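Local coordinates for isoaspartyl dipeptidase (Fervidobacterium islandicum, PDB 7CDH), which probably hydrolyses isoaspartyl (beta-aspartyl) dipeptides as a zinc-dependent M38 metallopeptidase of the amidohydrolase family, consistent with a role in protein repair, at residues Tyr130-Val135 with Leu169-Arg174; Glu204-Ile209 with Gln218-Thr223. One frame throughout, in Å; residues are numbered along the deposited sequence.

Contact 1: residues Tyr130-Val135 with Leu169-Arg174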
loop_
_atom_site.group_PDB
_atom_site.type_symbol
_atom_site.label_atom_id
_atom_site.label_comp_id
_atom_site.label_asym_id
_atom_site.label_seq_id
_atom_site.Cartn_x
_atom_site.Cartn_y
_atom_site.Cartn_z
ATOM N N TYR A 130 -9.795 21.663 5.424
ATOM C CA TYR A 130 -10.896 22.053 4.519
ATOM C C TYR A 130 -11.310 20.856 3.674
ATOM O O TYR A 130 -12.495 20.629 3.498
ATOM C CB TYR A 130 -10.501 23.161 3.548
ATOM C CG TYR A 130 -10.767 24.583 3.972
ATOM C CD1 TYR A 130 -10.694 25.009 5.293
ATOM C CD2 TYR A 130 -11.035 25.542 2.998
ATOM C CE1 TYR A 130 -10.898 26.339 5.644
ATOM C CE2 TYR A 130 -11.275 26.866 3.334
ATOM C CZ TYR A 130 -11.189 27.270 4.655
ATOM O OH TYR A 130 -11.392 28.603 4.926
ATOM N N ARG A 131 -10.335 20.152 3.108
ATOM C CA ARG A 131 -10.586 19.215 2.000
ATOM C C ARG A 131 -11.248 17.939 2.509
ATOM O O ARG A 131 -10.861 17.418 3.542
ATOM C CB ARG A 131 -9.284 18.850 1.313
ATOM C CG ARG A 131 -9.486 17.887 0.158
ATOM C CD ARG A 131 -8.256 17.910 -0.697
ATOM N NE ARG A 131 -8.424 17.081 -1.861
ATOM C CZ ARG A 131 -8.276 15.769 -1.887
ATOM N NH1 ARG A 131 -7.953 15.099 -0.787
ATOM N NH2 ARG A 131 -8.474 15.145 -3.037
ATOM N N VAL A 132 -12.208 17.456 1.745
ATOM C CA VAL A 132 -12.783 16.089 1.852
ATOM C C VAL A 132 -12.226 15.288 0.677
ATOM O O VAL A 132 -12.250 15.803 -0.447
ATOM C CB VAL A 132 -14.316 16.198 1.824
ATOM C CG1 VAL A 132 -14.960 14.858 1.564
ATOM C CG2 VAL A 132 -14.833 16.845 3.100
ATOM N N PRO A 133 -11.664 14.063 0.850
ATOM C CA PRO A 133 -11.570 13.348 2.121
ATOM C C PRO A 133 -10.485 13.908 3.042
ATOM O O PRO A 133 -9.441 14.355 2.575
ATOM C CB PRO A 133 -11.135 11.912 1.709
ATOM C CG PRO A 133 -10.362 12.084 0.449
ATOM C CD PRO A 133 -10.979 13.304 -0.227
ATOM N N PRO A 134 -10.691 13.900 4.371
ATOM C CA PRO A 134 -9.854 14.679 5.271
ATOM C C PRO A 134 -8.515 14.003 5.563
ATOM O O PRO A 134 -8.522 12.799 5.635
ATOM C CB PRO A 134 -10.709 14.776 6.541
ATOM C CG PRO A 134 -11.509 13.521 6.523
ATOM C CD PRO A 134 -11.810 13.266 5.059
ATOM N N VAL A 135 -7.451 14.804 5.705
ATOM C CA VAL A 135 -6.095 14.364 6.130
ATOM C C VAL A 135 -6.257 13.790 7.536
ATOM O O VAL A 135 -7.130 14.272 8.269
ATOM C CB VAL A 135 -5.082 15.529 6.156
ATOM C CG1 VAL A 135 -4.739 16.016 4.768
ATOM C CG2 VAL A 135 -5.566 16.704 7.049
ATOM N N LEU A 169 -23.116 14.849 0.123
ATOM C CA LEU A 169 -23.817 14.605 1.405
ATOM C C LEU A 169 -23.368 13.263 1.989
ATOM O O LEU A 169 -23.142 13.187 3.208
ATOM C CB LEU A 169 -25.329 14.634 1.162
ATOM C CG LEU A 169 -26.176 14.302 2.394
ATOM C CD1 LEU A 169 -25.823 15.222 3.552
ATOM C CD2 LEU A 169 -27.660 14.373 2.062
ATOM N N GLU A 170 -23.267 12.236 1.155
ATOM C CA GLU A 170 -22.808 10.885 1.556
ATOM C C GLU A 170 -21.412 10.979 2.180
ATOM O O GLU A 170 -21.223 10.373 3.260
ATOM C CB GLU A 170 -22.881 9.929 0.366
ATOM C CG GLU A 170 -24.322 9.519 0.041
ATOM C CD GLU A 170 -24.518 8.667 -1.216
ATOM O OE1 GLU A 170 -23.541 8.520 -2.009
ATOM O OE2 GLU A 170 -25.655 8.150 -1.415
ATOM N N GLU A 171 -20.475 11.706 1.557
ATOM C CA GLU A 171 -19.095 11.835 2.090
ATOM C C GLU A 171 -19.171 12.507 3.465
ATOM O O GLU A 171 -18.560 11.966 4.418
ATOM C CB GLU A 171 -18.200 12.639 1.153
ATOM C CG GLU A 171 -17.878 11.967 -0.165
ATOM C CD GLU A 171 -16.998 12.827 -1.075
ATOM O OE1 GLU A 171 -17.405 13.965 -1.379
ATOM O OE2 GLU A 171 -15.878 12.364 -1.452
ATOM N N ILE A 172 -19.896 13.631 3.572
ATOM C CA ILE A 172 -20.147 14.326 4.881
ATOM C C ILE A 172 -20.701 13.326 5.915
ATOM O O ILE A 172 -20.195 13.315 7.032
ATOM C CB ILE A 172 -21.100 15.531 4.752
ATOM C CG1 ILE A 172 -20.573 16.616 3.809
ATOM C CG2 ILE A 172 -21.375 16.111 6.128
ATOM C CD1 ILE A 172 -19.112 16.939 4.056
ATOM N N LEU A 173 -21.751 12.567 5.596
ATOM C CA LEU A 173 -22.422 11.680 6.585
ATOM C C LEU A 173 -21.415 10.658 7.133
ATOM O O LEU A 173 -21.436 10.407 8.377
ATOM C CB LEU A 173 -23.615 10.951 5.954
ATOM C CG LEU A 173 -24.901 11.760 5.823
ATOM C CD1 LEU A 173 -25.945 10.963 5.055
ATOM C CD2 LEU A 173 -25.426 12.174 7.191
ATOM N N ARG A 174 -20.586 10.072 6.257
ATOM C CA ARG A 174 -19.602 9.083 6.706
ATOM C C ARG A 174 -18.668 9.754 7.734
ATOM O O ARG A 174 -18.474 9.160 8.825
ATOM C CB ARG A 174 -18.873 8.510 5.500
ATOM C CG ARG A 174 -17.725 7.561 5.847
ATOM C CD ARG A 174 -18.086 6.304 6.616
ATOM N NE ARG A 174 -19.401 5.794 6.264
ATOM C CZ ARG A 174 -19.698 5.186 5.123
ATOM N NH1 ARG A 174 -18.758 4.989 4.206
ATOM N NH2 ARG A 174 -20.941 4.782 4.912
#

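Contact 2: residues Glu204-Ile209 with Gln218-Thr223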
loop_
_atom_site.group_PDB
_atom_site.type_symbol
_atom_site.label_atom_id
_atom_site.label_comp_id
_atom_site.label_asym_id
_atom_site.label_seq_id
_atom_site.Cartn_x
_atom_site.Cartn_y
_atom_site.Cartn_z
ATOM N N GLU A 204 -27.480 23.937 4.238
ATOM C CA GLU A 204 -28.363 22.856 3.702
ATOM C C GLU A 204 -27.966 21.469 4.268
ATOM O O GLU A 204 -28.797 20.766 4.868
ATOM C CB GLU A 204 -28.239 22.852 2.182
ATOM C CG GLU A 204 -29.498 22.546 1.405
ATOM C CD GLU A 204 -29.385 23.074 -0.030
ATOM O OE1 GLU A 204 -29.884 24.221 -0.303
ATOM O OE2 GLU A 204 -28.745 22.373 -0.863
ATOM N N TYR A 205 -26.729 21.038 4.065
ATOM C CA TYR A 205 -26.267 19.688 4.470
ATOM C C TYR A 205 -26.519 19.451 5.957
ATOM O O TYR A 205 -26.774 18.289 6.312
ATOM C CB TYR A 205 -24.772 19.545 4.194
ATOM C CG TYR A 205 -24.395 19.316 2.757
ATOM C CD1 TYR A 205 -25.319 18.945 1.792
ATOM C CD2 TYR A 205 -23.071 19.404 2.388
ATOM C CE1 TYR A 205 -24.936 18.691 0.484
ATOM C CE2 TYR A 205 -22.670 19.153 1.089
ATOM C CZ TYR A 205 -23.601 18.791 0.135
ATOM O OH TYR A 205 -23.148 18.548 -1.121
ATOM N N LEU A 206 -26.411 20.484 6.801
ATOM C CA LEU A 206 -26.565 20.320 8.274
ATOM C C LEU A 206 -28.025 19.960 8.589
ATOM O O LEU A 206 -28.252 19.026 9.407
ATOM C CB LEU A 206 -26.071 21.560 9.023
ATOM C CG LEU A 206 -24.565 21.597 9.294
ATOM C CD1 LEU A 206 -23.762 21.662 8.012
ATOM C CD2 LEU A 206 -24.194 22.783 10.163
ATOM N N PHE A 207 -28.965 20.612 7.913
ATOM C CA PHE A 207 -30.416 20.333 8.014
ATOM C C PHE A 207 -30.683 18.940 7.445
ATOM O O PHE A 207 -31.483 18.194 8.085
ATOM C CB PHE A 207 -31.232 21.437 7.335
ATOM C CG PHE A 207 -31.274 22.721 8.129
ATOM C CD1 PHE A 207 -31.849 22.755 9.386
ATOM C CD2 PHE A 207 -30.743 23.894 7.626
ATOM C CE1 PHE A 207 -31.884 23.930 10.119
ATOM C CE2 PHE A 207 -30.791 25.068 8.356
ATOM C CZ PHE A 207 -31.340 25.078 9.612
ATOM N N ASP A 208 -30.017 18.577 6.338
ATOM C CA ASP A 208 -30.171 17.245 5.690
ATOM C C ASP A 208 -29.736 16.138 6.661
ATOM O O ASP A 208 -30.468 15.143 6.810
ATOM C CB ASP A 208 -29.392 17.123 4.383
ATOM C CG ASP A 208 -29.909 17.967 3.228
ATOM O OD1 ASP A 208 -31.083 18.430 3.291
ATOM O OD2 ASP A 208 -29.112 18.176 2.279
ATOM N N ILE A 209 -28.641 16.332 7.383
ATOM C CA ILE A 209 -28.154 15.308 8.350
ATOM C C ILE A 209 -29.216 15.074 9.444
ATOM O O ILE A 209 -29.505 13.900 9.755
ATOM C CB ILE A 209 -26.786 15.725 8.925
ATOM C CG1 ILE A 209 -25.708 15.782 7.840
ATOM C CG2 ILE A 209 -26.402 14.799 10.051
ATOM C CD1 ILE A 209 -24.511 16.623 8.214
ATOM N N GLN A 218 -25.865 18.177 17.993
ATOM C CA GLN A 218 -24.801 18.743 18.889
ATOM C C GLN A 218 -23.369 18.507 18.352
ATOM O O GLN A 218 -22.413 19.111 18.851
ATOM C CB GLN A 218 -24.918 18.133 20.292
ATOM C CG GLN A 218 -26.179 18.556 21.052
ATOM C CD GLN A 218 -27.432 17.730 20.826
ATOM O OE1 GLN A 218 -27.436 16.675 20.174
ATOM N NE2 GLN A 218 -28.537 18.232 21.363
ATOM N N HIS A 219 -23.190 17.596 17.416
ATOM C CA HIS A 219 -21.880 17.310 16.801
ATOM C C HIS A 219 -21.590 18.323 15.694
ATOM O O HIS A 219 -20.470 18.305 15.214
ATOM C CB HIS A 219 -21.858 15.886 16.246
ATOM C CG HIS A 219 -22.043 14.844 17.291
ATOM N ND1 HIS A 219 -21.044 14.535 18.215
ATOM C CD2 HIS A 219 -23.104 14.046 17.564
ATOM C CE1 HIS A 219 -21.486 13.578 19.012
ATOM N NE2 HIS A 219 -22.762 13.271 18.640
ATOM N N LEU A 220 -22.581 19.103 15.257
ATOM C CA LEU A 220 -22.505 19.911 14.016
ATOM C C LEU A 220 -22.341 21.362 14.421
ATOM O O LEU A 220 -23.247 21.921 14.999
ATOM C CB LEU A 220 -23.757 19.725 13.166
ATOM C CG LEU A 220 -24.206 18.287 12.913
ATOM C CD1 LEU A 220 -25.499 18.281 12.102
ATOM C CD2 LEU A 220 -23.124 17.445 12.227
ATOM N N TYR A 221 -21.199 21.932 14.094
ATOM C CA TYR A 221 -20.723 23.196 14.659
ATOM C C TYR A 221 -20.246 24.030 13.497
ATOM O O TYR A 221 -19.067 24.024 13.202
ATOM C CB TYR A 221 -19.596 22.872 15.625
ATOM C CG TYR A 221 -19.074 24.037 16.415
ATOM C CD1 TYR A 221 -19.927 24.908 17.078
ATOM C CD2 TYR A 221 -17.717 24.224 16.561
ATOM C CE1 TYR A 221 -19.437 25.953 17.850
ATOM C CE2 TYR A 221 -17.211 25.265 17.320
ATOM C CZ TYR A 221 -18.069 26.134 17.963
ATOM O OH TYR A 221 -17.533 27.123 18.732
ATOM N N PRO A 222 -21.151 24.699 12.761
ATOM C CA PRO A 222 -20.746 25.574 11.659
ATOM C C PRO A 222 -20.121 26.878 12.167
ATOM O O PRO A 222 -20.569 27.325 13.164
ATOM C CB PRO A 222 -22.067 25.852 10.952
ATOM C CG PRO A 222 -23.086 25.815 12.065
ATOM C CD PRO A 222 -22.609 24.668 12.942
ATOM N N THR A 223 -19.156 27.464 11.451
ATOM C CA THR A 223 -18.565 28.786 11.790
ATOM C C THR A 223 -18.799 29.753 10.618
ATOM O O THR A 223 -19.392 29.324 9.615
ATOM C CB THR A 223 -17.100 28.640 12.240
ATOM O OG1 THR A 223 -16.643 29.926 12.676
ATOM C CG2 THR A 223 -16.188 28.105 11.158
#

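Contact 1: residues Tyr130-Val135 with Leu169-Arg174
Val-132 lays its CG1 methyl against the side chain of Glu-171, meeting CB at one end and the carboxylate carbon CD, 3.9 Å away, at the other. The methyl comes at the flank of the glutamate, and the two side chains run slantwise to one another. With chi1 at 165°, Val-132 turns CG1 opposite its own backbone N and onto Glu-171, while CG2 is sent toward Ile-172, whose CD1 lies 4.4 Å from it. Although the CB of Ile-172 is directed away from the loop, the end of its side chain swings back to make this looser apolar touch.

No hydrogen bond crosses the contact; the polar end of Glu-171 is held elsewhere: OE1 accepts from the backbone N of Thr-168, just ahead of the helix segment, and forms a salt bridge with Arg-174 of a neighbouring subunit. The valine methyl thus packs beside a carboxylate anchored within its chain and across the subunit interface. On the loop side, the carbonyl of Val-132 is hydrogen-bonded to Ser-165, and a cis peptide bond leads into Pro-133. The loop leaves the C-terminal end of strand 122-127, where TIM barrels carry their active sites; the Val-132 side chain is about 13 Å from a bound zinc ion. It rests on the start of helix 169-186, with Val-132 also touching Ile-157 of strand 151-159 and Ile-175 one turn further along the helix.

Contact 2: residues Glu204-Ile209 with Gln218-Thr223
Leu-206 sets its CD2 methyl against the ring of Pro-222, and every interaction carried by side chains across this contact is apolar. That methyl meets CB, CG and CD of the proline, approaching CD to 3.7 Å; it sits above one face of the ring, displaced outward past CG. It also reaches back to CB of Leu-220, at 4.3 Å. A chi1 of -84° places CG of Leu-206 opposite its carbonyl carbon, with the branch directed at the strand.

The elements packed in this way belong to a beta-alpha-beta unit of the TIM-barrel fold: strand 191-196, helix 204-212 and strand 220-223. Helix 204-209 runs almost antiparallel to strand 220-223, at 169°, with the axes 10.2 Å apart, as expected where a barrel helix returns the chain to the start of the next parallel strand.

A second apolar pair lies one helical turn on, where CG2 of Ile-209 meets CD1 of Leu-220 at 4.1 Å, the two side chains lying obliquely.

One contact involves the backbone: the same CD1 of Leu-220 lies in van der Waals contact with the carbonyl O of Leu-206, at 3.9 Å. Phe-238 of helix 229-240 packs against both Leu-220 and Pro-222.

Both segments of contact 1 precede those of contact 2 in the sequence, and the centres of the two contacts are about 13 Å apart. Two consecutive barrel helices, 169-186 and 204-212, join them directly: Leu-173 CD2 meets Ile-209 CG1 at 3.7 Å, and Ile-172 CG2 meets Ile-209 CD1 at 3.8 Å. Ile-172 and Ile-209 therefore each serve both a contact and the seam between the helices. Contact 1 brings a loop beyond a strand end to the subunit interface, whereas no other chain touches contact 2. Together they illustrate how one amidohydrolase barrel combines internal helix-on-strand packing with loop-on-helix packing that faces its assembly partners.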